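Local coordinates for putative curved DNA-binding protein (Chaetomium thermophilum var. thermophilum DSM 1495, PDB 4IPA) that is an Arx1 protein related to methionine aminopeptidases, probably takes part in ribosome biogenesis, and may bind DNA, at residues K45-G50 / E114-Q119; K38-V43 / G361-D366; Y158-V163 / V255-G260. All coordinates share one frame; numbering follows the deposited sequence.

Contact 1. Residues K45-G50 / E114-Q119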
ATOM      1  N   LYS A  45      14.742   9.665   0.524  1.00 25.87           N
ATOM      2  CA  LYS A  45      16.093  10.225   0.578  1.00 28.90           C
ATOM      3  C   LYS A  45      16.861   9.778   1.832  1.00 25.01           C
ATOM      4  O   LYS A  45      18.080   9.700   1.816  1.00 28.38           O
ATOM      5  CB  LYS A  45      16.031  11.756   0.504  1.00 29.88           C
ATOM      6  CG  LYS A  45      15.727  12.278  -0.897  1.00 39.10           C
ATOM      7  CD  LYS A  45      15.172  13.699  -0.888  1.00 43.34           C
ATOM      8  CE  LYS A  45      16.159  14.708  -0.319  1.00 52.70           C
ATOM      9  NZ  LYS A  45      15.589  16.093  -0.371  1.00 57.73           N
ATOM     10  N   LEU A  46      16.145   9.488   2.915  1.00 23.20           N
ATOM     11  CA  LEU A  46      16.795   9.017   4.135  1.00 25.24           C
ATOM     12  C   LEU A  46      17.205   7.549   4.050  1.00 27.56           C
ATOM     13  O   LEU A  46      18.005   7.091   4.865  1.00 25.72           O
ATOM     14  CB  LEU A  46      15.908   9.242   5.371  1.00 18.26           C
ATOM     15  CG  LEU A  46      15.429  10.681   5.626  1.00 24.07           C
ATOM     16  CD1 LEU A  46      14.479  10.752   6.831  1.00 18.51           C
ATOM     17  CD2 LEU A  46      16.606  11.629   5.817  1.00 22.31           C
ATOM     18  N   CYS A  47      16.668   6.810   3.075  1.00 25.10           N
ATOM     19  CA  CYS A  47      16.909   5.366   3.020  1.00 24.91           C
ATOM     20  C   CYS A  47      18.233   4.994   2.355  1.00 25.59           C
ATOM     21  O   CYS A  47      18.256   4.313   1.329  1.00 26.91           O
ATOM     22  CB  CYS A  47      15.743   4.628   2.353  1.00 23.88           C
ATOM     23  SG  CYS A  47      14.194   4.757   3.270  1.00 24.91           S
ATOM     24  N   VAL A  48      19.328   5.440   2.957  1.00 23.51           N
ATOM     25  CA  VAL A  48      20.660   5.118   2.474  1.00 27.38           C
ATOM     26  C   VAL A  48      21.258   3.966   3.297  1.00 25.56           C
ATOM     27  O   VAL A  48      20.857   3.735   4.441  1.00 22.15           O
ATOM     28  CB  VAL A  48      21.580   6.358   2.527  1.00 27.96           C
ATOM     29  CG1 VAL A  48      20.934   7.542   1.798  1.00 26.60           C
ATOM     30  CG2 VAL A  48      21.883   6.738   3.962  1.00 27.25           C
ATOM     31  N   PRO A  49      22.210   3.230   2.714  1.00 24.89           N
ATOM     32  CA  PRO A  49      22.851   2.141   3.458  1.00 26.52           C
ATOM     33  C   PRO A  49      23.403   2.644   4.787  1.00 26.82           C
ATOM     34  O   PRO A  49      24.019   3.714   4.818  1.00 25.39           O
ATOM     35  CB  PRO A  49      23.988   1.722   2.532  1.00 25.02           C
ATOM     36  CG  PRO A  49      23.454   2.032   1.161  1.00 26.97           C
ATOM     37  CD  PRO A  49      22.734   3.338   1.342  1.00 25.84           C
ATOM     38  N   GLY A  50      23.158   1.903   5.867  1.00 23.44           N
ATOM     39  CA  GLY A  50      23.658   2.278   7.181  1.00 21.38           C
ATOM     40  C   GLY A  50      22.644   3.008   8.051  1.00 27.61           C
ATOM     41  O   GLY A  50      22.791   3.056   9.283  1.00 24.69           O
ATOM     42  N   GLU A 114      19.381  -3.433  -1.368  1.00 24.50           N
ATOM     43  CA  GLU A 114      18.137  -4.138  -1.070  1.00 24.44           C
ATOM     44  C   GLU A 114      16.923  -3.349  -1.534  1.00 20.39           C
ATOM     45  O   GLU A 114      16.946  -2.125  -1.540  1.00 16.88           O
ATOM     46  CB  GLU A 114      18.007  -4.422   0.418  1.00 20.55           C
ATOM     47  CG  GLU A 114      18.750  -5.648   0.859  1.00 25.08           C
ATOM     48  CD  GLU A 114      18.339  -6.090   2.253  1.00 30.09           C
ATOM     49  OE1 GLU A 114      18.950  -7.069   2.759  1.00 29.54           O
ATOM     50  OE2 GLU A 114      17.407  -5.461   2.829  1.00 21.39           O
ATOM     51  N   PRO A 115      15.861  -4.059  -1.930  1.00 20.35           N
ATOM     52  CA  PRO A 115      14.590  -3.405  -2.263  1.00 19.77           C
ATOM     53  C   PRO A 115      13.812  -3.064  -0.988  1.00 17.36           C
ATOM     54  O   PRO A 115      13.379  -3.947  -0.266  1.00 17.87           O
ATOM     55  CB  PRO A 115      13.866  -4.455  -3.118  1.00 16.10           C
ATOM     56  CG  PRO A 115      14.432  -5.756  -2.663  1.00 18.52           C
ATOM     57  CD  PRO A 115      15.848  -5.502  -2.223  1.00 19.44           C
ATOM     58  N   ILE A 116      13.665  -1.771  -0.730  1.00 18.28           N
ATOM     59  CA  ILE A 116      13.047  -1.253   0.483  1.00 17.96           C
ATOM     60  C   ILE A 116      11.657  -0.737   0.150  1.00 17.53           C
ATOM     61  O   ILE A 116      11.502   0.084  -0.764  1.00 17.10           O
ATOM     62  CB  ILE A 116      13.874  -0.058   1.069  1.00 18.74           C
ATOM     63  CG1 ILE A 116      15.336  -0.465   1.317  1.00 17.65           C
ATOM     64  CG2 ILE A 116      13.232   0.480   2.334  1.00 17.34           C
ATOM     65  CD1 ILE A 116      15.475  -1.711   2.165  1.00 20.32           C
ATOM     66  N   LYS A 117      10.652  -1.214   0.883  1.00 14.57           N
ATOM     67  CA  LYS A 117       9.275  -0.767   0.695  1.00 15.99           C
ATOM     68  C   LYS A 117       8.990   0.359   1.655  1.00 16.18           C
ATOM     69  O   LYS A 117       9.137   0.209   2.859  1.00 16.06           O
ATOM     70  CB  LYS A 117       8.264  -1.897   0.926  1.00 15.01           C
ATOM     71  CG  LYS A 117       8.127  -2.838  -0.228  1.00 16.05           C
ATOM     72  CD  LYS A 117       9.424  -3.601  -0.451  1.00 14.90           C
ATOM     73  CE  LYS A 117       9.703  -4.561   0.705  1.00 17.41           C
ATOM     74  NZ  LYS A 117      10.926  -5.387   0.430  1.00 17.19           N
ATOM     75  N   ILE A 118       8.595   1.495   1.106  1.00 14.72           N
ATOM     76  CA  ILE A 118       8.235   2.631   1.920  1.00 13.42           C
ATOM     77  C   ILE A 118       6.750   2.895   1.720  1.00 13.75           C
ATOM     78  O   ILE A 118       6.298   3.239   0.625  1.00 17.35           O
ATOM     79  CB  ILE A 118       9.080   3.847   1.559  1.00 13.82           C
ATOM     80  CG1 ILE A 118      10.564   3.480   1.677  1.00 17.47           C
ATOM     81  CG2 ILE A 118       8.739   5.022   2.478  1.00 12.16           C
ATOM     82  CD1 ILE A 118      11.401   3.922   0.510  1.00 21.86           C
ATOM     83  N   GLN A 119       5.989   2.670   2.777  1.00 15.14           N
ATOM     84  CA  GLN A 119       4.548   2.820   2.735  1.00 14.86           C
ATOM     85  C   GLN A 119       4.130   3.723   3.878  1.00 16.42           C
ATOM     86  O   GLN A 119       4.508   3.509   5.038  1.00 14.61           O
ATOM     87  CB  GLN A 119       3.861   1.458   2.832  1.00 12.69           C
ATOM     88  CG  GLN A 119       2.339   1.495   2.950  1.00 12.69           C
ATOM     89  CD  GLN A 119       1.727   0.117   2.672  1.00 18.41           C
ATOM     90  OE1 GLN A 119       0.644  -0.224   3.163  1.00 15.18           O
ATOM     91  NE2 GLN A 119       2.437  -0.682   1.877  1.00 14.91           N
TER
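The CA atoms of Cys47 and Ile116, the closest pair across 45-50 and 114-119, are 8.1 Å apart, so side chains alone bridge the distance between the two segments. Cys47 lies beyond Leu46 and is the centre of an inverse gamma turn: its phi/psi of -83°/62° brings Val48 N to within 2.8 Å of Leu46 O, a weak hydrogen bond, while the thiol stays directed at the strand. SG lies anti to the carbonyl carbon of Cys47 (chi1 -64°), and from there it meets the side chain of Ile118, 4.0 Å from CD1 and 4.2 Å from CG1. A looser touch, 4.5 Å, joins SG to Ile116 CG2. The sulfur therefore rests on two isoleucines set two residues apart on one face of the strand, in a small apolar contact of 91 Å². Lys117, between them in sequence, goes to the other face. Its chain curls back so that NZ lies 2.9 Å from Pro115 O, approaching from above the plane of that carbonyl. Pro89 O, Ala90 O and Val342 O also bond to this buried ammonium; four oxygens around three N-H groups imply some sharing of protons, and together they would probably offset the charge. Strand 115-124 is the middle one of an antiparallel three-stranded sheet, paired through Ile116 with Ile135 and through Lys117 with Ser88. The side chain of Cys47 also touches Ile135 of strand 127-136 and Ile56 of helix 53-69, where helix 23-46, the sheet and a second helix come together.

Contact 2. Residues K38-V43 / G361-D366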
ATOM      1  N   LYS A  38       4.848  13.964  -0.719  1.00 16.36           N
ATOM      2  CA  LYS A  38       5.956  14.794  -0.244  1.00 18.42           C
ATOM      3  C   LYS A  38       6.717  14.114   0.901  1.00 22.45           C
ATOM      4  O   LYS A  38       7.946  14.136   0.926  1.00 24.42           O
ATOM      5  CB  LYS A  38       5.472  16.184   0.171  1.00 24.01           C
ATOM      6  CG  LYS A  38       6.477  16.973   1.017  1.00 34.43           C
ATOM      7  CD  LYS A  38       6.155  18.466   1.030  1.00 42.56           C
ATOM      8  CE  LYS A  38       6.224  19.053  -0.393  1.00 50.96           C
ATOM      9  NZ  LYS A  38       5.911  20.522  -0.478  1.00 57.29           N
ATOM     10  N   VAL A  39       5.995  13.493   1.837  1.00 20.87           N
ATOM     11  CA  VAL A  39       6.664  12.755   2.916  1.00 24.05           C
ATOM     12  C   VAL A  39       7.380  11.521   2.367  1.00 20.59           C
ATOM     13  O   VAL A  39       8.458  11.150   2.838  1.00 18.70           O
ATOM     14  CB  VAL A  39       5.703  12.335   4.049  1.00 18.56           C
ATOM     15  CG1 VAL A  39       6.448  11.496   5.084  1.00 16.65           C
ATOM     16  CG2 VAL A  39       5.066  13.578   4.713  1.00 20.80           C
ATOM     17  N   LEU A  40       6.783  10.901   1.355  1.00 19.57           N
ATOM     18  CA  LEU A  40       7.382   9.718   0.747  1.00 20.23           C
ATOM     19  C   LEU A  40       8.715  10.073   0.109  1.00 19.90           C
ATOM     20  O   LEU A  40       9.653   9.287   0.143  1.00 20.83           O
ATOM     21  CB  LEU A  40       6.467   9.130  -0.320  1.00 18.44           C
ATOM     22  CG  LEU A  40       7.132   8.067  -1.203  1.00 20.09           C
ATOM     23  CD1 LEU A  40       7.389   6.807  -0.368  1.00 17.48           C
ATOM     24  CD2 LEU A  40       6.266   7.769  -2.438  1.00 17.71           C
ATOM     25  N   ALA A  41       8.787  11.256  -0.491  1.00 20.60           N
ATOM     26  CA  ALA A  41      10.000  11.656  -1.181  1.00 24.03           C
ATOM     27  C   ALA A  41      11.095  11.964  -0.167  1.00 27.43           C
ATOM     28  O   ALA A  41      12.241  11.551  -0.347  1.00 24.14           O
ATOM     29  CB  ALA A  41       9.748  12.852  -2.081  1.00 25.35           C
ATOM     30  N   GLU A  42      10.724  12.666   0.904  1.00 23.85           N
ATOM     31  CA  GLU A  42      11.665  12.985   1.974  1.00 23.37           C
ATOM     32  C   GLU A  42      12.140  11.739   2.688  1.00 21.29           C
ATOM     33  O   GLU A  42      13.296  11.641   3.053  1.00 24.50           O
ATOM     34  CB  GLU A  42      11.063  13.964   2.990  1.00 26.74           C
ATOM     35  CG  GLU A  42      10.786  15.357   2.445  1.00 30.57           C
ATOM     36  CD  GLU A  42      12.044  16.071   1.936  1.00 44.53           C
ATOM     37  OE1 GLU A  42      13.169  15.550   2.133  1.00 44.00           O
ATOM     38  OE2 GLU A  42      11.907  17.163   1.339  1.00 48.62           O
ATOM     39  N   VAL A  43      11.240  10.783   2.896  1.00 27.98           N
ATOM     40  CA  VAL A  43      11.623   9.530   3.538  1.00 21.20           C
ATOM     41  C   VAL A  43      12.533   8.686   2.641  1.00 24.24           C
ATOM     42  O   VAL A  43      13.469   8.065   3.133  1.00 21.57           O
ATOM     43  CB  VAL A  43      10.396   8.699   3.988  1.00 22.81           C
ATOM     44  CG1 VAL A  43      10.836   7.320   4.495  1.00 18.01           C
ATOM     45  CG2 VAL A  43       9.640   9.424   5.076  1.00 16.49           C
ATOM     46  N   GLY A 361       0.313   8.298  -5.195  1.00 17.36           N
ATOM     47  CA  GLY A 361       1.070   7.087  -5.367  1.00 19.93           C
ATOM     48  C   GLY A 361       2.528   7.415  -5.494  1.00 21.24           C
ATOM     49  O   GLY A 361       2.924   8.576  -5.380  1.00 20.99           O
ATOM     50  N   PRO A 362       3.331   6.384  -5.746  1.00 21.39           N
ATOM     51  CA  PRO A 362       4.781   6.458  -5.941  1.00 20.21           C
ATOM     52  C   PRO A 362       5.107   7.189  -7.235  1.00 26.21           C
ATOM     53  O   PRO A 362       4.268   7.235  -8.146  1.00 21.81           O
ATOM     54  CB  PRO A 362       5.189   4.988  -6.055  1.00 17.35           C
ATOM     55  CG  PRO A 362       3.950   4.323  -6.631  1.00 19.98           C
ATOM     56  CD  PRO A 362       2.810   5.020  -5.940  1.00 18.56           C
ATOM     57  N   PRO A 363       6.316   7.771  -7.309  1.00 24.28           N
ATOM     58  CA  PRO A 363       6.760   8.487  -8.503  1.00 23.91           C
ATOM     59  C   PRO A 363       7.015   7.493  -9.611  1.00 27.06           C
ATOM     60  O   PRO A 363       7.552   6.430  -9.339  1.00 30.23           O
ATOM     61  CB  PRO A 363       8.080   9.136  -8.054  1.00 26.10           C
ATOM     62  CG  PRO A 363       8.580   8.256  -6.967  1.00 26.05           C
ATOM     63  CD  PRO A 363       7.342   7.773  -6.248  1.00 23.34           C
ATOM     64  N   ALA A 364       6.620   7.830 -10.832  1.00 28.51           N
ATOM     65  CA  ALA A 364       6.833   6.975 -11.986  1.00 30.42           C
ATOM     66  C   ALA A 364       8.272   6.456 -12.039  1.00 28.70           C
ATOM     67  O   ALA A 364       9.211   7.183 -11.747  1.00 30.40           O
ATOM     68  CB  ALA A 364       6.493   7.740 -13.265  1.00 35.06           C
ATOM     69  N   TRP A 365       8.441   5.189 -12.394  1.00 29.58           N
ATOM     70  CA  TRP A 365       9.772   4.627 -12.535  1.00 32.12           C
ATOM     71  C   TRP A 365      10.327   4.884 -13.926  1.00 30.21           C
ATOM     72  O   TRP A 365       9.629   4.729 -14.928  1.00 27.13           O
ATOM     73  CB  TRP A 365       9.757   3.123 -12.277  1.00 29.58           C
ATOM     74  CG  TRP A 365       9.525   2.762 -10.854  1.00 32.02           C
ATOM     75  CD1 TRP A 365       9.480   3.611  -9.780  1.00 28.35           C
ATOM     76  CD2 TRP A 365       9.297   1.446 -10.336  1.00 27.36           C
ATOM     77  NE1 TRP A 365       9.237   2.897  -8.631  1.00 25.35           N
ATOM     78  CE2 TRP A 365       9.123   1.567  -8.945  1.00 25.98           C
ATOM     79  CE3 TRP A 365       9.218   0.180 -10.916  1.00 23.32           C
ATOM     80  CZ2 TRP A 365       8.879   0.463  -8.122  1.00 25.93           C
ATOM     81  CZ3 TRP A 365       8.973  -0.911 -10.101  1.00 25.64           C
ATOM     82  CH2 TRP A 365       8.802  -0.762  -8.720  1.00 23.69           C
ATOM     83  N   ASP A 366      11.591   5.276 -13.977  1.00 29.17           N
ATOM     84  CA  ASP A 366      12.290   5.400 -15.243  1.00 28.19           C
ATOM     85  C   ASP A 366      12.653   3.992 -15.710  1.00 30.10           C
ATOM     86  O   ASP A 366      13.550   3.354 -15.147  1.00 28.71           O
ATOM     87  CB  ASP A 366      13.545   6.245 -15.047  1.00 34.97           C
ATOM     88  CG  ASP A 366      14.381   6.352 -16.303  1.00 35.53           C
ATOM     89  OD1 ASP A 366      13.881   6.010 -17.399  1.00 36.33           O
ATOM     90  OD2 ASP A 366      15.547   6.776 -16.181  1.00 39.35           O
TER
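Leu40 carries the helix side of this contact, against Pro362 and Pro363, and its CA lies 7.9 Å from that of Pro362; helix 23-46 is thereby packed on the loop that follows strand 355-360. Reading along 38-43, Lys38 and Val39 come first and turn to helix 53-69, where both meet Glu67. The carbonyl oxygens of these two residues accept regular helical bonds, from Glu42 N at 3.1 Å and from Val43 N at 2.8 Å, so the backbone that presents Leu40 is well formed. Leu40 comes next. With CG anti to the backbone N (chi1 168°), the side chain extends from the helix and delivers a single methyl, CD2, to the loop. That methyl lies 4.0 Å from Pro362 CA and equally 4.0 Å from Pro363 CD; the side chains of Leu40 and Pro363 reach toward each other end-on. Leu40 also packs on Ile118, and Asp133 lies against Leu40 and both prolines. Contact between the segments is wholly apolar and covers 74 Å², which implies non-directional packing of one methyl on proline carbons; the hydrogen bond from Gly361 N to Glu37 OE2 adds a directional link from the same helix to the start of the loop.

Contact 3. Residues Y158-V163 / V255-G260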
ATOM      1  N   TYR A 158       6.033  -3.491 -11.591  1.00 17.94           N
ATOM      2  CA  TYR A 158       5.600  -2.364 -12.391  1.00 18.81           C
ATOM      3  C   TYR A 158       4.474  -2.770 -13.346  1.00 21.40           C
ATOM      4  O   TYR A 158       3.423  -2.121 -13.389  1.00 23.88           O
ATOM      5  CB  TYR A 158       6.787  -1.784 -13.179  1.00 17.46           C
ATOM      6  CG  TYR A 158       6.439  -0.621 -14.084  1.00 18.27           C
ATOM      7  CD1 TYR A 158       6.030  -0.827 -15.399  1.00 20.68           C
ATOM      8  CD2 TYR A 158       6.518   0.686 -13.624  1.00 25.21           C
ATOM      9  CE1 TYR A 158       5.724   0.239 -16.226  1.00 21.19           C
ATOM     10  CE2 TYR A 158       6.200   1.760 -14.445  1.00 22.55           C
ATOM     11  CZ  TYR A 158       5.805   1.532 -15.741  1.00 24.16           C
ATOM     12  OH  TYR A 158       5.495   2.607 -16.550  1.00 25.39           O
ATOM     13  N   TYR A 159       4.691  -3.826 -14.126  1.00 16.97           N
ATOM     14  CA  TYR A 159       3.697  -4.205 -15.127  1.00 18.77           C
ATOM     15  C   TYR A 159       2.480  -4.845 -14.511  1.00 20.18           C
ATOM     16  O   TYR A 159       1.375  -4.684 -15.017  1.00 19.76           O
ATOM     17  CB  TYR A 159       4.289  -5.059 -16.258  1.00 14.91           C
ATOM     18  CG  TYR A 159       5.064  -4.211 -17.228  1.00 18.75           C
ATOM     19  CD1 TYR A 159       4.417  -3.263 -18.013  1.00 20.81           C
ATOM     20  CD2 TYR A 159       6.446  -4.312 -17.325  1.00 20.08           C
ATOM     21  CE1 TYR A 159       5.130  -2.461 -18.897  1.00 22.45           C
ATOM     22  CE2 TYR A 159       7.168  -3.513 -18.206  1.00 20.74           C
ATOM     23  CZ  TYR A 159       6.507  -2.589 -18.986  1.00 24.19           C
ATOM     24  OH  TYR A 159       7.220  -1.788 -19.862  1.00 27.83           O
ATOM     25  N   ALA A 160       2.668  -5.557 -13.407  1.00 18.48           N
ATOM     26  CA  ALA A 160       1.518  -6.076 -12.694  1.00 17.65           C
ATOM     27  C   ALA A 160       0.601  -4.899 -12.322  1.00 20.20           C
ATOM     28  O   ALA A 160      -0.627  -4.977 -12.460  1.00 17.71           O
ATOM     29  CB  ALA A 160       1.968  -6.836 -11.458  1.00 18.88           C
ATOM     30  N   ASN A 161       1.209  -3.802 -11.870  1.00 19.02           N
ATOM     31  CA  ASN A 161       0.463  -2.618 -11.451  1.00 20.43           C
ATOM     32  C   ASN A 161      -0.275  -1.949 -12.620  1.00 21.68           C
ATOM     33  O   ASN A 161      -1.456  -1.602 -12.508  1.00 20.07           O
ATOM     34  CB  ASN A 161       1.383  -1.621 -10.744  1.00 19.02           C
ATOM     35  CG  ASN A 161       0.621  -0.506 -10.060  1.00 19.50           C
ATOM     36  OD1 ASN A 161      -0.363  -0.754  -9.367  1.00 18.80           O
ATOM     37  ND2 ASN A 161       1.064   0.740 -10.263  1.00 18.57           N
ATOM     38  N   GLU A 162       0.422  -1.789 -13.741  1.00 22.38           N
ATOM     39  CA  GLU A 162      -0.170  -1.222 -14.950  1.00 21.32           C
ATOM     40  C   GLU A 162      -1.333  -2.066 -15.468  1.00 19.30           C
ATOM     41  O   GLU A 162      -2.342  -1.527 -15.915  1.00 20.93           O
ATOM     42  CB  GLU A 162       0.881  -1.063 -16.057  1.00 18.41           C
ATOM     43  CG  GLU A 162       1.965  -0.043 -15.728  1.00 23.82           C
ATOM     44  CD  GLU A 162       1.406   1.358 -15.502  1.00 27.47           C
ATOM     45  OE1 GLU A 162       0.663   1.848 -16.377  1.00 25.97           O
ATOM     46  OE2 GLU A 162       1.707   1.971 -14.452  1.00 23.94           O
ATOM     47  N   VAL A 163      -1.182  -3.384 -15.420  1.00 18.10           N
ATOM     48  CA  VAL A 163      -2.252  -4.282 -15.823  1.00 16.51           C
ATOM     49  C   VAL A 163      -3.436  -4.217 -14.851  1.00 18.39           C
ATOM     50  O   VAL A 163      -4.573  -4.035 -15.277  1.00 20.67           O
ATOM     51  CB  VAL A 163      -1.766  -5.735 -15.984  1.00 15.20           C
ATOM     52  CG1 VAL A 163      -2.955  -6.679 -16.271  1.00 12.45           C
ATOM     53  CG2 VAL A 163      -0.744  -5.806 -17.097  1.00 13.34           C
ATOM     54  N   VAL A 255      -0.117  -3.993  -5.555  1.00 17.13           N
ATOM     55  CA  VAL A 255       0.471  -5.197  -6.141  1.00 18.04           C
ATOM     56  C   VAL A 255       1.786  -5.530  -5.453  1.00 18.11           C
ATOM     57  O   VAL A 255       2.504  -4.627  -5.001  1.00 15.53           O
ATOM     58  CB  VAL A 255       0.747  -5.053  -7.649  1.00 18.81           C
ATOM     59  CG1 VAL A 255      -0.559  -4.843  -8.406  1.00 20.44           C
ATOM     60  CG2 VAL A 255       1.749  -3.921  -7.923  1.00 14.04           C
ATOM     61  N   GLY A 256       2.094  -6.823  -5.387  1.00 16.67           N
ATOM     62  CA  GLY A 256       3.381  -7.273  -4.896  1.00 19.74           C
ATOM     63  C   GLY A 256       3.943  -8.482  -5.639  1.00 20.45           C
ATOM     64  O   GLY A 256       3.226  -9.415  -6.018  1.00 17.15           O
ATOM     65  N   CYS A 257       5.251  -8.468  -5.847  1.00 19.96           N
ATOM     66  CA  CYS A 257       5.905  -9.595  -6.487  1.00 18.60           C
ATOM     67  C   CYS A 257       7.051 -10.117  -5.644  1.00 18.39           C
ATOM     68  O   CYS A 257       7.537  -9.452  -4.723  1.00 20.63           O
ATOM     69  CB  CYS A 257       6.394  -9.212  -7.874  1.00 17.61           C
ATOM     70  SG  CYS A 257       5.059  -9.030  -9.049  1.00 26.39           S
ATOM     71  N   SER A 258       7.471 -11.326  -5.957  1.00 17.10           N
ATOM     72  CA  SER A 258       8.510 -11.978  -5.199  1.00 18.38           C
ATOM     73  C   SER A 258       9.458 -12.661  -6.160  1.00 19.44           C
ATOM     74  O   SER A 258       9.034 -13.159  -7.212  1.00 17.28           O
ATOM     75  CB  SER A 258       7.875 -13.010  -4.259  1.00 19.73           C
ATOM     76  OG  SER A 258       8.850 -13.808  -3.638  1.00 18.23           O
ATOM     77  N   LEU A 259      10.744 -12.666  -5.815  1.00 19.18           N
ATOM     78  CA  LEU A 259      11.709 -13.471  -6.551  1.00 17.93           C
ATOM     79  C   LEU A 259      11.562 -14.943  -6.167  1.00 19.46           C
ATOM     80  O   LEU A 259      12.109 -15.823  -6.829  1.00 23.73           O
ATOM     81  CB  LEU A 259      13.143 -12.970  -6.338  1.00 18.28           C
ATOM     82  CG  LEU A 259      13.606 -11.928  -7.359  1.00 28.09           C
ATOM     83  CD1 LEU A 259      14.923 -11.295  -6.937  1.00 26.32           C
ATOM     84  CD2 LEU A 259      13.710 -12.537  -8.773  1.00 23.62           C
ATOM     85  N   GLY A 260      10.804 -15.209  -5.105  1.00 18.66           N
ATOM     86  CA  GLY A 260      10.504 -16.568  -4.691  1.00 14.74           C
ATOM     87  C   GLY A 260       9.126 -17.003  -5.144  1.00 18.85           C
ATOM     88  O   GLY A 260       8.627 -16.513  -6.146  1.00 19.82           O
TER
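Val255 packs on Ala160 and Asn161, and this apolar contact forms the bulk of the interface. Its two methyls divide the work: CG2 lies 3.7 Å from Asn161 CB, while CG1 is 3.9 Å from Asn161 CA and 4.1 Å from Ala160 O. The side chains of Asn161 and Val255 cross at about a right angle, and because Asn161 CG is anti to its own N (chi1 -169°), the amide passes beside the valine, OD1 being near CG2. Ala160 CB faces the strand more loosely, 4.4 Å from Val255 CB and 4.5 Å from Cys257 SG. Shortening Val255 to an alanine would probably open a gap against the Asn161 backbone and leave the asparagine side chain freer to turn. Such packing of a helix on a curved antiparallel sheet belongs to the pita-bread fold of the M24 family; here the axes of 158-163 and 255-258 approach to 7.9 Å at 150°, 30° from antiparallel. More apolar cover for Val255 comes from Thr157 and Leu164 of the same helix, 148-167, and from Leu200 of helix 193-205. Polar interactions lie beside the interface rather than across it: Ser258 OG accepts from Gly260 N at 2.8 Å, an ST turn as the strand ends, and Glu162 forms salt bridges to Arg166 and Arg358.

In the fold
From the N terminus, helix 23-46 passes first through 38-43, where contact 2 opens, and then runs into 45-50, where contact 1 opens. Contact 1 closes first, at strand 115-124. Contact 3 then spans from helix 148-167 to strand 250-258, in series with contact 1. Contact 2 closes last, at 361-366, and its long loop encloses both others; none cross. Contacts 1 and 2 touch through Ile118 CG2, 3.6 Å from Leu40 CD1, and contacts 2 and 3 through Trp365 CE3, 3.9 Å from Tyr158 CD2. Contact 2 also reaches both sheets: Leu40 packs on Ile118 of the three-stranded one, and Pro362 on Leu345 and Thr347 of strand 342-352 in the five-stranded one.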